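Magnesium and cobalt efflux protein CorC (Pseudomonas aeruginosa, PDB 3LLB) probably takes part in magnesium and cobalt transport, this chain being its C-terminal transporter-associated domain. Local coordinates at residues G9-K14 with L76-L81. Numbering follows the deposited sequence.
Sequences GDFIVK and LRLSPL
Asp10 OD2 is gripped by Arg77 through two nitrogens of one guanidinium side. Arg77 NE donates to Asp10 OD2 over 3.0 Å, using that oxygen's anti lone pair, while Arg77 NH2 reaches Asp10 OD2 at 3.1 Å from above the carboxylate plane. Because both nitrogens meet the same oxygen, this is a side-on salt bridge to a single atom. Both bonds lie close to the guanidinium plane, which stands 83° from the carboxylate and so excludes a coplanar pairing. Arg77 gets there by running extended from CG to NE, with CG anti to the backbone N (chi1 -174°), which lifts the guanidinium off the strand to where it meets the Asp10 carboxylate. Ser79 OG lies 2.9 Å from Asp10 OD2 in a weak hydrogen bond.

Next to this cluster, strands 11-14 and 73-80 pair antiparallel. Phe11 and Leu78 form a hydrogen-bonded pair in which Leu78 N meets Phe11 O at 2.8 Å and Phe11 N returns a bond to Leu78 O. Val13 and Leu76 repeat the pattern, with Val13 N to Leu76 O at 2.8 Å and a nearly straight N-H...O angle of 172°. Between them lies the non-hydrogen-bonded pair Ile12 and Arg77, with Ile12 CA-H pointing at Leu76 O and Arg77 CA-H at Phe11 O.

On the sheet face opposite Arg77, Val13 CG2 packs against Leu78 CB at 4.0 Å. Phe22 and Phe26 of helix 19-26 cover both residues, and the Phe26 ring meets Phe11 edge-to-face. Strand 3-5 flanks 11-14 on its other side, as 61-68 flanks 73-80. The pairing thus joins an early strand to the last one with an apolar face under the helix and a mixed face carrying Ile12 and Arg77, whose guanidinium probably offsets the negative charge of Asp10 just before the strand.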
loop_
_atom_site.group_PDB
_atom_site.type_symbol
_atom_site.label_atom_id
_atom_site.label_comp_id
_atom_site.label_asym_id
_atom_site.label_seq_id
_atom_site.Cartn_x
_atom_site.Cartn_y
_atom_site.Cartn_z
ATOM N N GLY A 9 6.957 10.051 -9.995
ATOM C CA GLY A 9 6.684 8.728 -10.480
ATOM C C GLY A 9 6.110 7.777 -9.470
ATOM O O GLY A 9 5.713 6.689 -9.817
ATOM N N ASP A 10 6.075 8.222 -8.219
ATOM C CA ASP A 10 5.437 7.500 -7.121
ATOM C C ASP A 10 3.933 7.768 -7.132
ATOM O O ASP A 10 3.384 8.514 -7.983
ATOM C CB ASP A 10 5.995 7.969 -5.784
ATOM C CG ASP A 10 7.435 7.654 -5.585
ATOM O OD1 ASP A 10 8.102 6.965 -6.432
ATOM O OD2 ASP A 10 7.895 8.094 -4.499
ATOM N N PHE A 11 3.240 7.085 -6.232
ATOM C CA PHE A 11 1.799 7.164 -6.156
ATOM C C PHE A 11 1.411 7.294 -4.705
ATOM O O PHE A 11 2.109 6.725 -3.839
ATOM C CB PHE A 11 1.156 5.911 -6.717
ATOM C CG PHE A 11 1.404 5.720 -8.180
ATOM C CD1 PHE A 11 0.490 6.210 -9.107
ATOM C CD2 PHE A 11 2.543 5.101 -8.613
ATOM C CE1 PHE A 11 0.732 6.037 -10.462
ATOM C CE2 PHE A 11 2.782 4.946 -10.022
ATOM C CZ PHE A 11 1.898 5.408 -10.875
ATOM N N ILE A 12 0.344 8.033 -4.444
ATOM C CA ILE A 12 -0.395 7.915 -3.177
ATOM C C ILE A 12 -1.492 6.860 -3.397
ATOM O O ILE A 12 -2.283 6.981 -4.308
ATOM C CB ILE A 12 -0.993 9.249 -2.660
ATOM C CG1 ILE A 12 0.073 10.333 -2.572
ATOM C CG2 ILE A 12 -1.585 9.001 -1.278
ATOM C CD1 ILE A 12 -0.483 11.702 -2.247
ATOM N N VAL A 13 -1.531 5.823 -2.559
ATOM C CA VAL A 13 -2.469 4.721 -2.654
ATOM C C VAL A 13 -3.302 4.631 -1.404
ATOM O O VAL A 13 -2.752 4.569 -0.292
ATOM C CB VAL A 13 -1.686 3.425 -2.929
ATOM C CG1 VAL A 13 -2.600 2.248 -3.031
ATOM C CG2 VAL A 13 -0.845 3.538 -4.226
ATOM N N LYS A 14 -4.637 4.629 -1.537
ATOM C CA LYS A 14 -5.507 4.430 -0.371
ATOM C C LYS A 14 -5.380 2.996 0.174
ATOM O O LYS A 14 -5.278 2.022 -0.613
ATOM C CB LYS A 14 -6.942 4.719 -0.754
ATOM C CG LYS A 14 -7.266 6.218 -0.951
ATOM C CD LYS A 14 -8.687 6.341 -1.358
ATOM C CE LYS A 14 -9.069 7.783 -1.498
ATOM N NZ LYS A 14 -10.438 7.939 -2.092
ATOM N N LEU A 76 -0.665 5.263 1.703
ATOM C CA LEU A 76 0.662 4.750 1.476
ATOM C C LEU A 76 1.240 5.542 0.332
ATOM O O LEU A 76 0.518 5.891 -0.584
ATOM C CB LEU A 76 0.601 3.263 1.089
ATOM C CG LEU A 76 0.004 2.600 2.321
ATOM C CD1 LEU A 76 -1.075 1.706 1.985
ATOM C CD2 LEU A 76 1.114 2.069 3.205
ATOM N N ARG A 77 2.527 5.832 0.366
ATOM C CA ARG A 77 3.266 6.232 -0.805
ATOM C C ARG A 77 3.959 5.017 -1.407
ATOM O O ARG A 77 4.693 4.344 -0.743
ATOM C CB ARG A 77 4.301 7.263 -0.449
ATOM C CG ARG A 77 5.042 7.850 -1.603
ATOM C CD ARG A 77 5.625 9.188 -1.264
ATOM N NE ARG A 77 6.564 9.610 -2.309
ATOM C CZ ARG A 77 6.865 10.852 -2.608
ATOM N NH1 ARG A 77 6.291 11.848 -1.955
ATOM N NH2 ARG A 77 7.729 11.096 -3.585
ATOM N N LEU A 78 3.662 4.755 -2.650
ATOM C CA LEU A 78 4.205 3.612 -3.401
ATOM C C LEU A 78 5.339 4.059 -4.295
ATOM O O LEU A 78 5.145 4.970 -5.057
ATOM C CB LEU A 78 3.099 3.023 -4.247
ATOM C CG LEU A 78 3.402 1.712 -4.941
ATOM C CD1 LEU A 78 3.325 0.501 -3.974
ATOM C CD2 LEU A 78 2.480 1.504 -6.137
ATOM N N SER A 79 6.523 3.485 -4.163
ATOM C CA SER A 79 7.695 3.789 -5.001
ATOM C C SER A 79 8.102 2.461 -5.678
ATOM O O SER A 79 8.130 1.425 -5.041
ATOM C CB SER A 79 8.864 4.297 -4.114
ATOM O OG SER A 79 8.583 5.480 -3.400
ATOM N N PRO A 80 8.463 2.467 -6.983
ATOM C CA PRO A 80 9.046 1.226 -7.543
ATOM C C PRO A 80 10.426 0.892 -6.993
ATOM O O PRO A 80 11.193 1.812 -6.750
ATOM C CB PRO A 80 9.216 1.549 -9.034
ATOM C CG PRO A 80 9.209 3.034 -9.141
ATOM C CD PRO A 80 8.356 3.543 -7.989
ATOM N N LEU A 81 10.794 -0.378 -6.836
ATOM C CA LEU A 81 12.164 -0.676 -6.360
ATOM C C LEU A 81 13.324 -0.421 -7.373
ATOM O O LEU A 81 14.368 0.112 -6.996
ATOM C CB LEU A 81 12.275 -2.099 -5.793
ATOM C CG LEU A 81 11.615 -2.445 -4.462
ATOM C CD1 LEU A 81 11.855 -3.936 -4.117
ATOM C CD2 LEU A 81 12.101 -1.533 -3.353
#